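Local structure of succinate dehydrogenase subunit A (6LUM) at residues V58-D69 / H120-R131. The protein is the FAD-binding subunit of succinate dehydrogenase and probably oxidises succinate to fumarate, feeding electrons toward quinone. Residues are numbered along the deposited sequence; the frame is centred on the assembly and turned at random.
Sequences VEEDNWEWHTFD and HTRDHGKAPVRR
Asp-69 OD1 is gripped twice by Thr-121: OG1 donates to it over 3.2 Å, arriving from above the carboxylate plane, and the backbone N lies 2.7 Å from OD1 in a bent, weak bond. Threonine suits the place because its hydroxyl adds a second donor beside the amide; that hydroxyl also takes a weak bond from Gly-125 N within the loop. On the preceding residue, Phe-68, the imidazole of His-124 lies face to face with the ring, centroids 4.6 Å apart and planes at 11°. With CG anti to its backbone N (chi1 168°), Phe-68 carries its ring out to meet the histidine. Trp-65 completes the cluster, meeting His-124 rim to rim. Glu-64, whose OE1 is bound by Tyr-577, brings OE2 to the imidazole edge. Before the helix, Asp-61 OD2 lies 3.1 Å from Arg-131 NE, a salt bridge of charges alone, since the oxygen sits well out of the guanidinium plane. The extended arginine chain lays CD over the His-66 ring. The side chain of His-120 is about 9 Å from the bound FAD. Carboxylate and ring stack thus hold the loop to helix 63-73, and the ion pair ties its end to the residues before that helix, with no single strong bond carrying the contact.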
# COMPACT_ATOMS: atom_id res chain seq x y z
N VAL D 58 -30.54 27.91 8.21
CA VAL D 58 -31.30 28.94 7.52
C VAL D 58 -32.17 29.76 8.47
O VAL D 58 -32.60 30.86 8.10
CB VAL D 58 -32.17 28.34 6.40
CG1 VAL D 58 -31.33 27.45 5.50
CG2 VAL D 58 -33.34 27.57 6.98
N GLU D 59 -32.43 29.25 9.67
CA GLU D 59 -33.25 29.93 10.66
C GLU D 59 -32.60 29.68 12.01
O GLU D 59 -31.44 29.27 12.09
CB GLU D 59 -34.71 29.44 10.61
CG GLU D 59 -35.44 29.77 9.32
CD GLU D 59 -36.92 29.92 9.52
OE1 GLU D 59 -37.57 30.60 8.71
OE2 GLU D 59 -37.45 29.36 10.51
N GLU D 60 -33.33 29.93 13.09
CA GLU D 60 -32.83 29.69 14.43
C GLU D 60 -33.76 28.72 15.16
O GLU D 60 -34.97 28.95 15.22
CB GLU D 60 -32.70 30.98 15.23
CG GLU D 60 -31.88 30.81 16.49
CD GLU D 60 -30.56 30.09 16.23
OE1 GLU D 60 -29.84 30.48 15.29
OE2 GLU D 60 -30.26 29.13 16.96
N ASP D 61 -33.18 27.66 15.70
CA ASP D 61 -33.91 26.78 16.60
C ASP D 61 -32.93 26.03 17.48
O ASP D 61 -31.81 25.72 17.07
CB ASP D 61 -34.82 25.81 15.85
CG ASP D 61 -34.08 24.97 14.84
OD1 ASP D 61 -32.90 25.25 14.59
OD2 ASP D 61 -34.68 24.02 14.31
N ASN D 62 -33.36 25.77 18.71
CA ASN D 62 -32.65 24.90 19.63
C ASN D 62 -33.40 23.58 19.72
O ASN D 62 -34.56 23.47 19.31
CB ASN D 62 -32.54 25.54 21.02
CG ASN D 62 -33.87 26.01 21.55
OD1 ASN D 62 -34.88 25.95 20.86
ND2 ASN D 62 -33.88 26.48 22.79
N TRP D 63 -32.73 22.57 20.26
CA TRP D 63 -33.36 21.26 20.29
C TRP D 63 -34.54 21.20 21.25
O TRP D 63 -35.27 20.20 21.22
CB TRP D 63 -32.35 20.19 20.65
CG TRP D 63 -31.53 20.46 21.85
CD1 TRP D 63 -30.24 20.88 21.88
CD2 TRP D 63 -31.94 20.31 23.22
NE1 TRP D 63 -29.82 21.01 23.18
CE2 TRP D 63 -30.84 20.67 24.02
CE3 TRP D 63 -33.13 19.92 23.84
CZ2 TRP D 63 -30.90 20.65 25.40
CZ3 TRP D 63 -33.18 19.90 25.21
CH2 TRP D 63 -32.07 20.26 25.98
N GLU D 64 -34.76 22.22 22.08
CA GLU D 64 -35.85 22.13 23.05
C GLU D 64 -37.20 22.25 22.36
O GLU D 64 -38.17 21.59 22.77
CB GLU D 64 -35.69 23.20 24.12
CG GLU D 64 -36.56 22.96 25.34
CD GLU D 64 -37.95 23.54 25.21
OE1 GLU D 64 -38.92 22.85 25.57
OE2 GLU D 64 -38.08 24.69 24.74
N TRP D 65 -37.30 23.07 21.32
CA TRP D 65 -38.56 23.16 20.59
C TRP D 65 -38.82 21.86 19.83
O TRP D 65 -39.97 21.41 19.74
CB TRP D 65 -38.54 24.36 19.65
CG TRP D 65 -38.14 25.64 20.33
CD1 TRP D 65 -38.33 25.96 21.64
CD2 TRP D 65 -37.47 26.76 19.74
NE1 TRP D 65 -37.83 27.21 21.90
CE2 TRP D 65 -37.29 27.72 20.75
CE3 TRP D 65 -36.99 27.04 18.45
CZ2 TRP D 65 -36.67 28.94 20.51
CZ3 TRP D 65 -36.39 28.26 18.22
CH2 TRP D 65 -36.22 29.19 19.24
N HIS D 66 -37.76 21.25 19.30
CA HIS D 66 -37.89 19.93 18.69
C HIS D 66 -38.40 18.91 19.69
O HIS D 66 -39.29 18.11 19.39
CB HIS D 66 -36.54 19.49 18.12
CG HIS D 66 -36.62 18.33 17.19
ND1 HIS D 66 -35.55 17.49 16.96
CD2 HIS D 66 -37.63 17.87 16.42
CE1 HIS D 66 -35.91 16.56 16.10
NE2 HIS D 66 -37.16 16.76 15.75
N THR D 67 -37.82 18.91 20.89
CA THR D 67 -38.24 17.97 21.93
C THR D 67 -39.70 18.18 22.30
O THR D 67 -40.46 17.21 22.44
CB THR D 67 -37.34 18.11 23.15
OG1 THR D 67 -36.01 17.70 22.81
CG2 THR D 67 -37.84 17.26 24.27
N PHE D 68 -40.11 19.43 22.46
CA PHE D 68 -41.51 19.68 22.79
C PHE D 68 -42.42 19.21 21.68
O PHE D 68 -43.50 18.68 21.94
CB PHE D 68 -41.76 21.15 23.08
CG PHE D 68 -43.22 21.49 23.15
CD1 PHE D 68 -43.92 21.31 24.33
CD2 PHE D 68 -43.90 21.98 22.05
CE1 PHE D 68 -45.26 21.61 24.40
CE2 PHE D 68 -45.24 22.28 22.12
CZ PHE D 68 -45.92 22.10 23.30
N ASP D 69 -42.02 19.42 20.42
CA ASP D 69 -42.91 19.05 19.33
C ASP D 69 -43.01 17.54 19.19
O ASP D 69 -44.09 17.01 18.92
CB ASP D 69 -42.43 19.68 18.03
CG ASP D 69 -43.57 20.11 17.15
OD1 ASP D 69 -43.41 21.11 16.43
OD2 ASP D 69 -44.63 19.46 17.21
N HIS D 120 -43.88 20.73 12.53
CA HIS D 120 -42.76 21.32 13.25
C HIS D 120 -43.07 22.79 13.52
O HIS D 120 -43.48 23.51 12.61
CB HIS D 120 -41.47 21.19 12.44
CG HIS D 120 -40.91 19.80 12.41
ND1 HIS D 120 -40.53 19.13 13.55
CD2 HIS D 120 -40.67 18.96 11.38
CE1 HIS D 120 -40.08 17.93 13.23
NE2 HIS D 120 -40.16 17.80 11.91
N THR D 121 -42.88 23.21 14.76
CA THR D 121 -43.28 24.54 15.20
C THR D 121 -42.07 25.39 15.55
O THR D 121 -40.96 24.89 15.74
CB THR D 121 -44.20 24.47 16.42
OG1 THR D 121 -43.44 24.08 17.57
CG2 THR D 121 -45.33 23.49 16.20
N ARG D 122 -42.31 26.70 15.65
CA ARG D 122 -41.25 27.65 15.96
C ARG D 122 -40.78 27.43 17.37
O ARG D 122 -39.64 27.02 17.59
CB ARG D 122 -41.76 29.08 15.78
CG ARG D 122 -40.80 30.15 16.25
CD ARG D 122 -39.50 30.11 15.46
NE ARG D 122 -38.94 31.45 15.29
CZ ARG D 122 -38.15 32.04 16.17
NH1 ARG D 122 -37.81 31.42 17.29
NH2 ARG D 122 -37.70 33.26 15.93
N ASP D 123 -41.65 27.65 18.35
CA ASP D 123 -41.35 27.31 19.73
C ASP D 123 -42.67 27.19 20.48
O ASP D 123 -43.31 28.20 20.78
CB ASP D 123 -40.43 28.33 20.38
CG ASP D 123 -40.78 29.75 20.03
OD1 ASP D 123 -40.02 30.66 20.42
OD2 ASP D 123 -41.81 29.95 19.35
N HIS D 124 -43.07 25.95 20.77
CA HIS D 124 -44.30 25.67 21.50
C HIS D 124 -45.52 26.14 20.72
O HIS D 124 -46.43 26.77 21.26
CB HIS D 124 -44.27 26.29 22.90
CG HIS D 124 -43.11 25.83 23.73
ND1 HIS D 124 -41.81 25.92 23.30
CD2 HIS D 124 -43.07 25.28 24.96
CE1 HIS D 124 -41.01 25.43 24.23
NE2 HIS D 124 -41.74 25.04 25.25
N GLY D 125 -45.53 25.85 19.42
CA GLY D 125 -46.70 26.14 18.60
C GLY D 125 -46.82 27.58 18.17
O GLY D 125 -47.82 28.24 18.48
N LYS D 126 -45.83 28.09 17.44
CA LYS D 126 -45.86 29.46 16.95
C LYS D 126 -45.91 29.53 15.42
O LYS D 126 -46.83 30.13 14.86
CB LYS D 126 -44.66 30.23 17.49
N ALA D 127 -44.94 28.92 14.74
CA ALA D 127 -44.81 29.07 13.30
C ALA D 127 -43.89 27.97 12.79
O ALA D 127 -43.18 27.34 13.58
CB ALA D 127 -44.28 30.46 12.92
N PRO D 128 -43.88 27.71 11.48
CA PRO D 128 -42.89 26.78 10.93
C PRO D 128 -41.47 27.18 11.29
O PRO D 128 -41.19 28.33 11.64
CB PRO D 128 -43.13 26.86 9.43
CG PRO D 128 -44.57 27.20 9.32
CD PRO D 128 -44.89 28.09 10.48
N VAL D 129 -40.56 26.22 11.22
CA VAL D 129 -39.21 26.43 11.73
C VAL D 129 -38.15 25.97 10.74
O VAL D 129 -36.97 26.30 10.89
CB VAL D 129 -39.06 25.73 13.09
CG1 VAL D 129 -39.21 24.25 12.94
CG2 VAL D 129 -37.73 26.07 13.74
N ARG D 130 -38.55 25.22 9.71
CA ARG D 130 -37.64 24.75 8.67
C ARG D 130 -36.50 23.92 9.26
O ARG D 130 -35.33 24.31 9.27
CB ARG D 130 -37.08 25.93 7.86
CG ARG D 130 -38.04 26.48 6.84
CD ARG D 130 -37.35 27.44 5.89
NE ARG D 130 -38.16 27.69 4.70
CZ ARG D 130 -39.20 28.51 4.67
NH1 ARG D 130 -39.56 29.17 5.76
NH2 ARG D 130 -39.88 28.67 3.55
N ARG D 131 -36.88 22.75 9.77
CA ARG D 131 -35.92 21.84 10.37
C ARG D 131 -35.35 20.83 9.39
O ARG D 131 -34.15 20.52 9.46
CB ARG D 131 -36.56 21.08 11.53
CG ARG D 131 -36.55 21.82 12.82
CD ARG D 131 -36.53 20.88 13.98
NE ARG D 131 -36.53 21.64 15.22
CZ ARG D 131 -37.63 22.13 15.78
NH1 ARG D 131 -38.80 21.93 15.21
NH2 ARG D 131 -37.54 22.82 16.91